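Local coordinates for protein hydrogen peroxide-inducible genes activator (Corynebacterium glutamicum, PDB 6G1D) that probably senses hydrogen peroxide and regulates peroxide-inducible genes as OxyR, a LysR-family transcription factor, at residues 101-110 against 149-157; 165-173 against 296-307. The protein carries 1 engineered substitution. All blocks are in the same frame, centred on the assembly; numbering follows the deposited sequence.

Interaction 1 of 2, residues 101-110 against 149-157. With SO4 (sulfate ion), chain M.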
ATOM      1  N   PRO B 101       6.491 -28.614  10.530  1.00 54.05           N
ATOM      2  CA  PRO B 101       6.589 -27.288   9.932  1.00 54.21           C
ATOM      3  C   PRO B 101       7.856 -26.558  10.322  1.00 49.05           C
ATOM      4  O   PRO B 101       8.301 -26.639  11.452  1.00 48.19           O
ATOM      5  CB  PRO B 101       5.377 -26.539  10.507  1.00 54.67           C
ATOM      6  CG  PRO B 101       4.405 -27.591  10.843  1.00 60.84           C
ATOM      7  CD  PRO B 101       5.214 -28.787  11.239  1.00 57.87           C
ATOM      8  N   LEU B 102       8.443 -25.882   9.348  1.00 42.74           N
ATOM      9  CA  LEU B 102       9.501 -24.923   9.575  1.00 41.62           C
ATOM     10  C   LEU B 102       9.232 -23.828   8.568  1.00 40.77           C
ATOM     11  O   LEU B 102       9.215 -24.091   7.379  1.00 41.34           O
ATOM     12  CB  LEU B 102      10.867 -25.557   9.319  1.00 40.53           C
ATOM     13  CG  LEU B 102      12.089 -24.659   9.547  1.00 39.54           C
ATOM     14  CD1 LEU B 102      12.241 -24.333  11.031  1.00 40.62           C
ATOM     15  CD2 LEU B 102      13.343 -25.304   8.981  1.00 39.49           C
ATOM     16  N   THR B 103       9.034 -22.611   9.038  1.00 44.65           N
ATOM     17  CA  THR B 103       8.844 -21.484   8.160  1.00 41.98           C
ATOM     18  C   THR B 103      10.161 -20.734   8.065  1.00 41.32           C
ATOM     19  O   THR B 103      10.697 -20.249   9.074  1.00 41.99           O
ATOM     20  CB  THR B 103       7.710 -20.604   8.672  1.00 43.96           C
ATOM     21  OG1 THR B 103       6.547 -21.410   8.741  1.00 46.22           O
ATOM     22  CG2 THR B 103       7.449 -19.423   7.680  1.00 46.18           C
ATOM     23  N   VAL B 104      10.673 -20.619   6.841  1.00 37.76           N
ATOM     24  CA  VAL B 104      11.972 -20.022   6.575  1.00 36.57           C
ATOM     25  C   VAL B 104      11.757 -18.742   5.767  1.00 36.15           C
ATOM     26  O   VAL B 104      11.154 -18.756   4.708  1.00 35.95           O
ATOM     27  CB  VAL B 104      12.850 -21.011   5.784  1.00 35.56           C
ATOM     28  CG1 VAL B 104      14.221 -20.435   5.533  1.00 34.55           C
ATOM     29  CG2 VAL B 104      13.014 -22.317   6.570  1.00 36.18           C
ATOM     30  N   GLY B 105      12.229 -17.630   6.309  1.00 40.24           N
ATOM     31  CA  GLY B 105      12.244 -16.357   5.602  1.00 40.61           C
ATOM     32  C   GLY B 105      13.551 -16.298   4.824  1.00 39.67           C
ATOM     33  O   GLY B 105      14.592 -16.707   5.337  1.00 40.43           O
ATOM     34  N   ILE B 106      13.497 -15.811   3.580  1.00 33.95           N
ATOM     35  CA  ILE B 106      14.720 -15.631   2.799  1.00 32.88           C
ATOM     36  C   ILE B 106      14.641 -14.344   2.002  1.00 32.77           C
ATOM     37  O   ILE B 106      13.611 -14.060   1.412  1.00 33.14           O
ATOM     38  CB  ILE B 106      14.961 -16.780   1.810  1.00 32.21           C
ATOM     39  CG1 ILE B 106      14.771 -18.151   2.465  1.00 32.88           C
ATOM     40  CG2 ILE B 106      16.349 -16.668   1.194  1.00 31.25           C
ATOM     41  CD1 ILE B 106      14.886 -19.344   1.507  1.00 32.90           C
ATOM     42  N   ILE B 107      15.756 -13.612   1.966  1.00 34.48           N
ATOM     43  CA  ILE B 107      15.863 -12.394   1.165  1.00 34.31           C
ATOM     44  C   ILE B 107      15.764 -12.685  -0.357  1.00 34.52           C
ATOM     45  O   ILE B 107      16.201 -13.756  -0.823  1.00 33.17           O
ATOM     46  CB  ILE B 107      17.134 -11.590   1.498  1.00 33.41           C
ATOM     47  CG1 ILE B 107      18.411 -12.381   1.209  1.00 33.60           C
ATOM     48  CG2 ILE B 107      17.121 -11.131   2.957  1.00 35.12           C
ATOM     49  CD1 ILE B 107      19.664 -11.556   1.330  1.00 36.47           C
ATOM     50  N   PRO B 108      15.155 -11.762  -1.126  1.00 35.65           N
ATOM     51  CA  PRO B 108      14.848 -12.064  -2.527  1.00 38.11           C
ATOM     52  C   PRO B 108      16.041 -12.290  -3.457  1.00 34.89           C
ATOM     53  O   PRO B 108      15.872 -12.927  -4.495  1.00 40.33           O
ATOM     54  CB  PRO B 108      14.074 -10.832  -3.012  1.00 38.85           C
ATOM     55  CG  PRO B 108      13.701 -10.059  -1.817  1.00 41.32           C
ATOM     56  CD  PRO B 108      14.533 -10.497  -0.672  1.00 40.01           C
ATOM     57  N   THR B 109      17.210 -11.751  -3.112  1.00 35.07           N
ATOM     58  CA  THR B 109      18.411 -11.961  -3.905  1.00 36.41           C
ATOM     59  C   THR B 109      19.214 -13.197  -3.485  1.00 33.68           C
ATOM     60  O   THR B 109      20.314 -13.383  -3.984  1.00 32.46           O
ATOM     61  CB  THR B 109      19.343 -10.718  -3.904  1.00 33.83           C
ATOM     62  OG1 THR B 109      19.903 -10.521  -2.604  1.00 34.71           O
ATOM     63  CG2 THR B 109      18.580  -9.481  -4.377  1.00 35.53           C
ATOM     64  N   ALA B 110      18.699 -13.983  -2.535  1.00 33.63           N
ATOM     65  CA  ALA B 110      19.220 -15.316  -2.262  1.00 34.53           C
ATOM     66  C   ALA B 110      18.218 -16.432  -2.553  1.00 36.92           C
ATOM     67  O   ALA B 110      18.621 -17.484  -3.082  1.00 33.94           O
ATOM     68  CB  ALA B 110      19.709 -15.415  -0.837  1.00 35.65           C
ATOM     69  N   ALA B 149       6.086 -15.169  13.286  1.00 60.29           N
ATOM     70  CA  ALA B 149       5.416 -15.595  12.051  1.00 58.07           C
ATOM     71  C   ALA B 149       6.335 -16.386  11.140  1.00 57.20           C
ATOM     72  O   ALA B 149       5.848 -17.066  10.260  1.00 60.03           O
ATOM     73  CB  ALA B 149       4.838 -14.396  11.297  1.00 59.62           C
ATOM     74  N   ILE B 150       7.648 -16.233  11.312  1.00 47.97           N
ATOM     75  CA  ILE B 150       8.628 -17.169  10.758  1.00 46.63           C
ATOM     76  C   ILE B 150       9.545 -17.645  11.870  1.00 47.78           C
ATOM     77  O   ILE B 150       9.675 -16.983  12.901  1.00 48.66           O
ATOM     78  CB  ILE B 150       9.446 -16.575   9.591  1.00 44.65           C
ATOM     79  CG1 ILE B 150      10.422 -15.509  10.082  1.00 44.15           C
ATOM     80  CG2 ILE B 150       8.519 -16.001   8.517  1.00 43.47           C
ATOM     81  CD1 ILE B 150      11.138 -14.723   9.001  1.00 45.97           C
ATOM     82  N   ASP B 151      10.199 -18.774  11.629  1.00 45.56           N
ATOM     83  CA  ASP B 151      11.096 -19.412  12.609  1.00 47.65           C
ATOM     84  C   ASP B 151      12.552 -18.978  12.466  1.00 45.54           C
ATOM     85  O   ASP B 151      13.265 -18.731  13.461  1.00 43.49           O
ATOM     86  CB  ASP B 151      10.992 -20.941  12.480  1.00 49.95           C
ATOM     87  CG  ASP B 151       9.544 -21.470  12.805  1.00 57.23           C
ATOM     88  OD1 ASP B 151       9.058 -22.296  11.984  1.00 47.26           O
ATOM     89  OD2 ASP B 151       8.896 -21.186  13.888  1.00 58.89           O
ATOM     90  N   VAL B 152      13.006 -18.905  11.217  1.00 41.12           N
ATOM     91  CA  VAL B 152      14.378 -18.505  10.922  0.55 41.99           C
ATOM     92  C   VAL B 152      14.364 -17.605   9.683  1.00 41.00           C
ATOM     93  O   VAL B 152      13.428 -17.660   8.894  1.00 41.40           O
ATOM     94  CB  VAL B 152      15.311 -19.704  10.670  0.55 40.23           C
ATOM     95  CG1 VAL B 152      15.508 -20.502  11.912  0.55 41.23           C
ATOM     96  CG2 VAL B 152      14.800 -20.592   9.558  0.55 43.33           C
ATOM     97  N   ALA B 153      15.405 -16.791   9.532  1.00 39.95           N
ATOM     98  CA  ALA B 153      15.542 -15.957   8.358  1.00 39.11           C
ATOM     99  C   ALA B 153      16.963 -16.056   7.817  1.00 38.20           C
ATOM    100  O   ALA B 153      17.929 -15.913   8.564  1.00 40.44           O
ATOM    101  CB  ALA B 153      15.184 -14.535   8.700  1.00 39.42           C
ATOM    102  N   MET B 154      17.059 -16.189   6.525  1.00 38.50           N
ATOM    103  CA  MET B 154      18.314 -16.216   5.859  1.00 37.72           C
ATOM    104  C   MET B 154      18.551 -14.848   5.232  1.00 36.59           C
ATOM    105  O   MET B 154      17.859 -14.472   4.372  1.00 37.09           O
ATOM    106  CB  MET B 154      18.301 -17.312   4.821  1.00 30.00           C
ATOM    107  CG  MET B 154      19.590 -17.505   4.082  1.00 30.00           C
ATOM    108  SD  MET B 154      19.528 -18.821   2.864  1.00 30.00           S
ATOM    109  CE  MET B 154      20.808 -18.305   1.846  1.00 30.00           C
ATOM    110  N   MET B 155      19.518 -14.109   5.710  1.00 36.74           N
ATOM    111  CA  MET B 155      19.803 -12.768   5.230  1.00 36.54           C
ATOM    112  C   MET B 155      21.277 -12.487   5.318  1.00 36.32           C
ATOM    113  O   MET B 155      22.034 -13.268   5.908  1.00 36.47           O
ATOM    114  CB  MET B 155      19.021 -11.743   6.087  1.00 38.17           C
ATOM    115  CG  MET B 155      19.502 -11.642   7.515  1.00 42.08           C
ATOM    116  SD  MET B 155      18.303 -10.715   8.538  1.00 46.25           S
ATOM    117  CE  MET B 155      17.330 -12.140   8.964  1.00 53.50           C
ATOM    118  N   ALA B 156      21.662 -11.271   4.935  1.00 38.34           N
ATOM    119  CA  ALA B 156      23.032 -10.804   5.140  1.00 38.09           C
ATOM    120  C   ALA B 156      23.267 -10.402   6.597  1.00 40.95           C
ATOM    121  O   ALA B 156      22.359  -9.905   7.278  1.00 43.53           O
ATOM    122  CB  ALA B 156      23.364  -9.663   4.209  1.00 40.08           C
ATOM    123  N   LEU B 157      24.476 -10.670   7.076  1.00 40.85           N
ATOM    124  CA  LEU B 157      24.882 -10.313   8.406  1.00 44.27           C
ATOM    125  C   LEU B 157      25.803  -9.103   8.365  1.00 46.82           C
ATOM    126  O   LEU B 157      26.494  -8.903   7.364  1.00 44.23           O
ATOM    127  CB  LEU B 157      25.650 -11.482   9.024  1.00 44.48           C
ATOM    128  CG  LEU B 157      24.896 -12.787   9.182  1.00 43.88           C
ATOM    129  CD1 LEU B 157      25.754 -13.709  10.061  1.00 47.33           C
ATOM    130  CD2 LEU B 157      23.515 -12.600   9.767  1.00 44.66           C
TER
HETATM  131  S   SO4 M 402      17.846  -8.358  -0.788  1.00 57.88           S
HETATM  132  O1  SO4 M 402      18.192  -9.961  -1.067  1.00 58.60           O
HETATM  133  O2  SO4 M 402      17.516  -7.858   0.811  1.00 61.32           O
HETATM  134  O3  SO4 M 402      19.190  -7.609  -1.428  1.00 58.58           O
HETATM  135  O4  SO4 M 402      16.511  -8.103  -1.664  1.00 57.97           O

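Interaction 2 of 2, residues 165-173 against 296-307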
ATOM      1  N   LYS B 165      19.853 -14.392  17.506  1.00 52.40           N
ATOM      2  CA  LYS B 165      21.135 -15.079  17.317  1.00 54.37           C
ATOM      3  C   LYS B 165      21.387 -15.225  15.817  1.00 47.15           C
ATOM      4  O   LYS B 165      20.460 -15.325  15.036  1.00 47.33           O
ATOM      5  CB  LYS B 165      21.159 -16.461  17.967  1.00 58.36           C
ATOM      6  CG  LYS B 165      21.138 -16.448  19.495  1.00 67.17           C
ATOM      7  CD  LYS B 165      21.695 -17.715  20.115  1.00 82.33           C
ATOM      8  CE  LYS B 165      20.955 -18.159  21.391  1.00 78.96           C
ATOM      9  NZ  LYS B 165      20.970 -19.650  21.489  1.00 80.35           N
ATOM     10  N   GLU B 166      22.658 -15.287  15.449  1.00 48.65           N
ATOM     11  CA  GLU B 166      23.094 -15.374  14.071  1.00 50.11           C
ATOM     12  C   GLU B 166      24.016 -16.575  13.903  1.00 50.45           C
ATOM     13  O   GLU B 166      24.971 -16.725  14.675  1.00 50.64           O
ATOM     14  CB  GLU B 166      23.877 -14.111  13.722  1.00 50.75           C
ATOM     15  CG  GLU B 166      23.069 -12.836  13.872  1.00 53.51           C
ATOM     16  CD  GLU B 166      23.811 -11.585  13.510  1.00 54.22           C
ATOM     17  OE1 GLU B 166      25.058 -11.596  13.470  1.00 63.59           O
ATOM     18  OE2 GLU B 166      23.121 -10.589  13.258  1.00 59.78           O
ATOM     19  N   ILE B 167      23.734 -17.416  12.912  1.00 40.25           N
ATOM     20  CA  ILE B 167      24.638 -18.498  12.540  1.00 40.50           C
ATOM     21  C   ILE B 167      25.269 -18.099  11.198  1.00 38.64           C
ATOM     22  O   ILE B 167      24.546 -18.030  10.210  1.00 37.34           O
ATOM     23  CB  ILE B 167      23.915 -19.854  12.370  1.00 39.36           C
ATOM     24  CG1 ILE B 167      23.143 -20.232  13.628  1.00 42.08           C
ATOM     25  CG2 ILE B 167      24.951 -20.946  12.115  1.00 40.32           C
ATOM     26  CD1 ILE B 167      22.211 -21.419  13.442  1.00 40.54           C
ATOM     27  N   PRO B 168      26.584 -17.816  11.169  1.00 42.65           N
ATOM     28  CA  PRO B 168      27.225 -17.499   9.891  1.00 43.20           C
ATOM     29  C   PRO B 168      27.194 -18.716   8.971  1.00 42.86           C
ATOM     30  O   PRO B 168      27.466 -19.852   9.435  1.00 41.45           O
ATOM     31  CB  PRO B 168      28.696 -17.199  10.283  1.00 43.27           C
ATOM     32  CG  PRO B 168      28.739 -17.105  11.761  1.00 46.51           C
ATOM     33  CD  PRO B 168      27.543 -17.793  12.291  1.00 44.90           C
ATOM     34  N   LEU B 169      26.834 -18.511   7.711  1.00 35.76           N
ATOM     35  CA  LEU B 169      26.751 -19.640   6.758  1.00 34.89           C
ATOM     36  C   LEU B 169      27.924 -19.627   5.800  1.00 35.83           C
ATOM     37  O   LEU B 169      28.700 -20.577   5.759  1.00 35.16           O
ATOM     38  CB  LEU B 169      25.431 -19.624   6.006  1.00 33.77           C
ATOM     39  CG  LEU B 169      24.168 -19.722   6.887  1.00 34.29           C
ATOM     40  CD1 LEU B 169      22.936 -19.601   6.044  1.00 33.72           C
ATOM     41  CD2 LEU B 169      24.168 -21.055   7.623  1.00 36.05           C
ATOM     42  N   TYR B 170      28.059 -18.545   5.044  1.00 40.63           N
ATOM     43  CA  TYR B 170      29.123 -18.420   4.045  1.00 40.78           C
ATOM     44  C   TYR B 170      29.288 -16.968   3.583  1.00 37.70           C
ATOM     45  O   TYR B 170      28.385 -16.152   3.775  1.00 37.09           O
ATOM     46  CB  TYR B 170      28.807 -19.310   2.840  1.00 38.25           C
ATOM     47  CG  TYR B 170      27.411 -19.113   2.285  1.00 37.90           C
ATOM     48  CD1 TYR B 170      27.119 -18.111   1.375  1.00 34.30           C
ATOM     49  CD2 TYR B 170      26.365 -19.941   2.681  1.00 36.42           C
ATOM     50  CE1 TYR B 170      25.852 -17.936   0.878  1.00 35.67           C
ATOM     51  CE2 TYR B 170      25.081 -19.759   2.186  1.00 35.08           C
ATOM     52  CZ  TYR B 170      24.835 -18.768   1.280  1.00 36.74           C
ATOM     53  OH  TYR B 170      23.567 -18.626   0.809  1.00 33.35           O
ATOM     54  N   ASP B 171      30.435 -16.686   2.976  1.00 41.93           N
ATOM     55  CA  ASP B 171      30.664 -15.476   2.186  1.00 43.47           C
ATOM     56  C   ASP B 171      30.417 -15.772   0.697  1.00 43.21           C
ATOM     57  O   ASP B 171      30.986 -16.720   0.142  1.00 41.11           O
ATOM     58  CB  ASP B 171      32.098 -14.994   2.379  1.00 42.90           C
ATOM     59  CG  ASP B 171      32.335 -14.436   3.737  1.00 45.85           C
ATOM     60  OD1 ASP B 171      31.425 -13.804   4.294  1.00 47.33           O
ATOM     61  OD2 ASP B 171      33.454 -14.588   4.270  1.00 47.60           O
ATOM     62  N   GLU B 172      29.541 -14.995   0.085  1.00 35.30           N
ATOM     63  CA  GLU B 172      29.176 -15.195  -1.314  1.00 34.21           C
ATOM     64  C   GLU B 172      29.748 -14.048  -2.118  1.00 37.57           C
ATOM     65  O   GLU B 172      29.407 -12.875  -1.857  1.00 33.97           O
ATOM     66  CB  GLU B 172      27.671 -15.209  -1.480  1.00 33.35           C
ATOM     67  CG  GLU B 172      27.198 -15.312  -2.911  1.00 33.78           C
ATOM     68  CD  GLU B 172      25.712 -15.557  -3.030  1.00 36.48           C
ATOM     69  OE1 GLU B 172      24.964 -15.212  -2.071  1.00 35.40           O
ATOM     70  OE2 GLU B 172      25.297 -16.086  -4.104  1.00 34.90           O
ATOM     71  N   ASP B 173      30.569 -14.372  -3.110  1.00 34.38           N
ATOM     72  CA  ASP B 173      31.178 -13.341  -3.947  1.00 34.89           C
ATOM     73  C   ASP B 173      30.142 -12.673  -4.838  1.00 34.17           C
ATOM     74  O   ASP B 173      29.136 -13.278  -5.174  1.00 33.38           O
ATOM     75  CB  ASP B 173      32.306 -13.934  -4.801  1.00 36.18           C
ATOM     76  CG  ASP B 173      33.559 -14.252  -3.985  1.00 42.81           C
ATOM     77  OD1 ASP B 173      33.932 -13.470  -3.053  1.00 49.85           O
ATOM     78  OD2 ASP B 173      34.197 -15.281  -4.289  1.00 49.56           O
ATOM     79  N   PHE B 296      18.084 -25.574  14.239  1.00 45.26           N
ATOM     80  CA  PHE B 296      18.477 -24.500  13.355  1.00 44.43           C
ATOM     81  C   PHE B 296      19.944 -24.640  12.915  1.00 44.75           C
ATOM     82  O   PHE B 296      20.262 -24.317  11.786  1.00 42.03           O
ATOM     83  CB  PHE B 296      18.218 -23.128  13.979  1.00 44.95           C
ATOM     84  CG  PHE B 296      16.771 -22.852  14.317  1.00 44.97           C
ATOM     85  CD1 PHE B 296      15.700 -23.554  13.718  1.00 44.06           C
ATOM     86  CD2 PHE B 296      16.481 -21.852  15.218  1.00 45.31           C
ATOM     87  CE1 PHE B 296      14.397 -23.253  14.048  1.00 47.21           C
ATOM     88  CE2 PHE B 296      15.167 -21.569  15.551  1.00 48.16           C
ATOM     89  CZ  PHE B 296      14.125 -22.259  14.947  1.00 47.06           C
ATOM     90  N   GLU B 297      20.794 -25.163  13.792  1.00 53.59           N
ATOM     91  CA  GLU B 297      22.178 -25.503  13.474  1.00 54.62           C
ATOM     92  C   GLU B 297      22.272 -26.617  12.425  1.00 55.32           C
ATOM     93  O   GLU B 297      23.168 -26.605  11.573  1.00 52.98           O
ATOM     94  CB  GLU B 297      22.936 -25.953  14.724  1.00 58.60           C
ATOM     95  CG  GLU B 297      24.405 -25.669  14.706  1.00 68.45           C
ATOM     96  CD  GLU B 297      24.699 -24.200  14.979  1.00 67.91           C
ATOM     97  OE1 GLU B 297      24.151 -23.670  15.979  1.00 72.03           O
ATOM     98  OE2 GLU B 297      25.487 -23.589  14.208  1.00 69.43           O
ATOM     99  N   GLN B 298      21.363 -27.589  12.494  1.00 43.55           N
ATOM    100  CA  GLN B 298      21.287 -28.609  11.456  1.00 47.34           C
ATOM    101  C   GLN B 298      20.783 -28.000  10.165  1.00 43.92           C
ATOM    102  O   GLN B 298      21.252 -28.352   9.091  1.00 40.47           O
ATOM    103  CB  GLN B 298      20.351 -29.773  11.823  1.00 49.49           C
ATOM    104  CG  GLN B 298      20.880 -30.811  12.780  1.00 57.01           C
ATOM    105  CD  GLN B 298      19.760 -31.718  13.293  1.00 58.88           C
ATOM    106  OE1 GLN B 298      19.205 -31.440  14.345  1.00 58.88           O
ATOM    107  NE2 GLN B 298      19.416 -32.805  12.556  1.00 53.75           N
ATOM    108  N   PHE B 299      19.808 -27.106  10.253  1.00 39.66           N
ATOM    109  CA  PHE B 299      19.318 -26.463   9.055  1.00 40.23           C
ATOM    110  C   PHE B 299      20.413 -25.661   8.403  1.00 39.60           C
ATOM    111  O   PHE B 299      20.503 -25.628   7.185  1.00 37.51           O
ATOM    112  CB  PHE B 299      18.100 -25.558   9.322  1.00 39.82           C
ATOM    113  CG  PHE B 299      17.377 -25.172   8.080  1.00 41.70           C
ATOM    114  CD1 PHE B 299      17.231 -23.843   7.691  1.00 39.49           C
ATOM    115  CD2 PHE B 299      16.892 -26.160   7.256  1.00 40.92           C
ATOM    116  CE1 PHE B 299      16.620 -23.525   6.503  1.00 39.27           C
ATOM    117  CE2 PHE B 299      16.241 -25.838   6.062  1.00 42.41           C
ATOM    118  CZ  PHE B 299      16.076 -24.508   5.705  1.00 41.43           C
ATOM    119  N   ALA B 300      21.237 -24.993   9.220  1.00 41.02           N
ATOM    120  CA  ALA B 300      22.374 -24.229   8.697  1.00 38.39           C
ATOM    121  C   ALA B 300      23.298 -25.094   7.847  1.00 40.25           C
ATOM    122  O   ALA B 300      23.788 -24.635   6.790  1.00 36.41           O
ATOM    123  CB  ALA B 300      23.174 -23.599   9.819  1.00 38.84           C
ATOM    124  N   LEU B 301      23.577 -26.320   8.303  1.00 40.30           N
ATOM    125  CA  LEU B 301      24.427 -27.220   7.531  1.00 39.03           C
ATOM    126  C   LEU B 301      23.832 -27.512   6.142  1.00 37.82           C
ATOM    127  O   LEU B 301      24.573 -27.602   5.148  1.00 39.68           O
ATOM    128  CB  LEU B 301      24.690 -28.534   8.293  1.00 43.37           C
ATOM    129  CG  LEU B 301      25.501 -28.495   9.593  1.00 45.63           C
ATOM    130  CD1 LEU B 301      25.534 -29.931  10.153  1.00 43.39           C
ATOM    131  CD2 LEU B 301      26.920 -27.936   9.361  1.00 46.33           C
ATOM    132  N   ILE B 302      22.512 -27.659   6.069  1.00 37.36           N
ATOM    133  CA  ILE B 302      21.803 -27.852   4.815  1.00 37.96           C
ATOM    134  C   ILE B 302      21.997 -26.671   3.890  1.00 40.94           C
ATOM    135  O   ILE B 302      22.280 -26.839   2.703  1.00 36.52           O
ATOM    136  CB  ILE B 302      20.287 -28.103   5.029  1.00 38.58           C
ATOM    137  CG1 ILE B 302      20.068 -29.411   5.785  1.00 42.13           C
ATOM    138  CG2 ILE B 302      19.538 -28.153   3.699  1.00 37.73           C
ATOM    139  CD1 ILE B 302      18.636 -29.680   6.178  1.00 46.08           C
ATOM    140  N   LEU B 303      21.839 -25.474   4.430  1.00 35.66           N
ATOM    141  CA  LEU B 303      22.036 -24.262   3.653  1.00 36.36           C
ATOM    142  C   LEU B 303      23.489 -24.114   3.169  1.00 34.94           C
ATOM    143  O   LEU B 303      23.690 -23.651   2.059  1.00 32.50           O
ATOM    144  CB  LEU B 303      21.583 -23.029   4.435  1.00 33.75           C
ATOM    145  CG  LEU B 303      20.083 -22.976   4.716  1.00 35.34           C
ATOM    146  CD1 LEU B 303      19.765 -21.809   5.663  1.00 34.70           C
ATOM    147  CD2 LEU B 303      19.299 -22.854   3.418  1.00 36.41           C
ATOM    148  N   GLN B 304      24.476 -24.474   3.987  1.00 34.25           N
ATOM    149  CA  GLN B 304      25.862 -24.429   3.540  1.00 35.92           C
ATOM    150  C   GLN B 304      26.124 -25.405   2.398  1.00 37.89           C
ATOM    151  O   GLN B 304      26.866 -25.074   1.429  1.00 35.66           O
ATOM    152  CB  GLN B 304      26.815 -24.696   4.684  1.00 36.92           C
ATOM    153  CG  GLN B 304      26.806 -23.568   5.740  1.00 36.85           C
ATOM    154  CD  GLN B 304      27.633 -23.952   6.946  1.00 38.15           C
ATOM    155  OE1 GLN B 304      27.524 -25.085   7.461  1.00 39.84           O
ATOM    156  NE2 GLN B 304      28.483 -23.040   7.381  1.00 36.71           N
ATOM    157  N   ARG B 305      25.500 -26.592   2.475  1.00 34.34           N
ATOM    158  CA  ARG B 305      25.613 -27.560   1.393  1.00 34.77           C
ATOM    159  C   ARG B 305      24.888 -27.072   0.138  1.00 34.39           C
ATOM    160  O   ARG B 305      25.414 -27.185  -0.967  1.00 33.89           O
ATOM    161  CB  ARG B 305      25.108 -28.955   1.828  1.00 38.10           C
ATOM    162  CG  ARG B 305      25.963 -29.638   2.875  1.00 45.67           C
ATOM    163  CD  ARG B 305      25.256 -30.843   3.489  1.00 46.25           C
ATOM    164  NE  ARG B 305      24.757 -31.757   2.453  1.00 43.43           N
ATOM    165  CZ  ARG B 305      23.755 -32.627   2.610  1.00 43.71           C
ATOM    166  NH1 ARG B 305      23.098 -32.752   3.770  1.00 45.13           N
ATOM    167  NH2 ARG B 305      23.381 -33.391   1.587  1.00 39.68           N
ATOM    168  N   ALA B 306      23.695 -26.534   0.310  1.00 33.70           N
ATOM    169  CA  ALA B 306      22.938 -25.968  -0.808  1.00 33.28           C
ATOM    170  C   ALA B 306      23.685 -24.881  -1.548  1.00 31.70           C
ATOM    171  O   ALA B 306      23.660 -24.830  -2.772  1.00 32.98           O
ATOM    172  CB  ALA B 306      21.572 -25.429  -0.323  1.00 32.76           C
ATOM    173  N   PHE B 307      24.369 -24.025  -0.810  1.00 34.75           N
ATOM    174  CA  PHE B 307      25.158 -22.960  -1.409  1.00 36.94           C
ATOM    175  C   PHE B 307      26.313 -23.543  -2.228  1.00 38.33           C
ATOM    176  O   PHE B 307      26.597 -23.057  -3.324  1.00 37.21           O
ATOM    177  CB  PHE B 307      25.686 -21.976  -0.360  1.00 35.22           C
ATOM    178  CG  PHE B 307      26.565 -20.903  -0.936  1.00 34.81           C
ATOM    179  CD1 PHE B 307      26.031 -19.968  -1.820  1.00 36.41           C
ATOM    180  CD2 PHE B 307      27.927 -20.850  -0.638  1.00 34.06           C
ATOM    181  CE1 PHE B 307      26.836 -18.982  -2.386  1.00 36.38           C
ATOM    182  CE2 PHE B 307      28.735 -19.864  -1.185  1.00 38.50           C
ATOM    183  CZ  PHE B 307      28.191 -18.932  -2.055  1.00 38.17           C
TER

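Interaction 1 of 2, residues 101-110 against 149-157
G105 and its neighbours on 152-156 form the tight middle of this contact. The G105 amide N donates to V152 O at 2.8 Å, and G105 O accepts M154 N at 2.8 Å and also a CA-H of A153. I150, in the loop before the strand, bends its CD1 over the glycine backbone, 3.9 Å from G105 CA. On the other face, beside V104, V152 and I106, lies M154, whose CG is trans to its own N (chi1 -177°). From there the extended chain passes I106 CG2 and ends with CE 4.1 Å from A110 CB. Strands 100-106 and 152-156 run parallel; they are joined through helix 111-125, strand 129-135 and helix 138-147, and strand 129-135 flanks 100-106 on its other side. This order, with the first strand between the other two, is that of the alpha/beta LysR effector domain.

Towards the more open end, a side chain takes over one backbone position. With D151 CG beside its own backbone N (chi1 -62°), OD1 takes the T103 N-H at 3.0 Å and 176°, on its anti side and somewhat out of the carboxylate plane. Separately, D151 N donates to T103 O, which receives a weak second bond from V152 N. D151 OD2 faces R292 in a long, weak ion pair, and A149, two residues earlier, is exposed. At the opposite end the I107 N to M154 O bond is weak, and I107 CG2 meets M155 CB at 3.7 Å, the side chains nearly perpendicular. Beyond it, T109 N donates to sulfate O1 at 2.9 Å.

Interaction 2 of 2, residues 165-173 against 296-307
Y170 and F307 lie flat on one another in an offset stack, their centroids 3.6 Å apart and their planes only 2° from parallel. They anchor helix 293-316 against strand 164-179, on a face of the mixed sheet of the LysR substrate-binding domain. A classic beta bulge at L169 and Y170, both opposite I282, lets these consecutive residues reach the helix together. The slip of the stack puts F307 CG over the centre of the Y170 ring, while F307 CB adds a CH-pi contact to the same face, 3.7 Å from the Y170 centroid. Y170 turns its ring in between its own N and carbonyl carbon (chi1 51°), bringing it down over F307. E172 runs extended past the far end of the phenylalanine, with CD 3.7 Å from F307 CE1 and the carboxylate steeply inclined to the ring; its oxygens are held by R280 and S256.

One to three turns earlier on the helix the meeting is mainly aliphatic. L169 forks over A300 and L303, CD2 reaching A300 CB at 3.5 Å and CD1 reaching L303 CD1 at 3.9 Å. I167 CG2 comes to the same A300 CB beside L169 CD2, and the bent chain of E297 folds back so that OE2 lies 3.4 Å from I167 CG2, a van der Waals contact at the exposed end. The bulge carbonyl is satisfied from the helix: Q304 NE2 donates to L169 O at 3.0 Å and 170°, on a carbonyl lone pair, with that oxygen nearly in the glutamine amide plane.

Interactions 1 and 2 are centred about 11 Å apart and share one sheet, in which strand 267-287 lies between strands 152-156 and 164-179. Helix 293-316 serves both: F296 CE1 touches L102 CD1 at 3.9 Å and F299 CE1 touches V104 CG2 at 3.8 Å, while L303 also packs on M154. M154 CE and Y170 OH approach to 3.0 Å, a doubtfully short value. R280 links the two contacts, NH1 hydrogen-bonding T109 OG1 and NH2 forming a salt bridge with E172 OE1. The sulfate of interaction 1, probably from the crystallisation liquor, is also hydrogen-bonded by H207 ND1 and the backbone N of S208 and L209; S208 is most likely the engineered replacement of a cysteine.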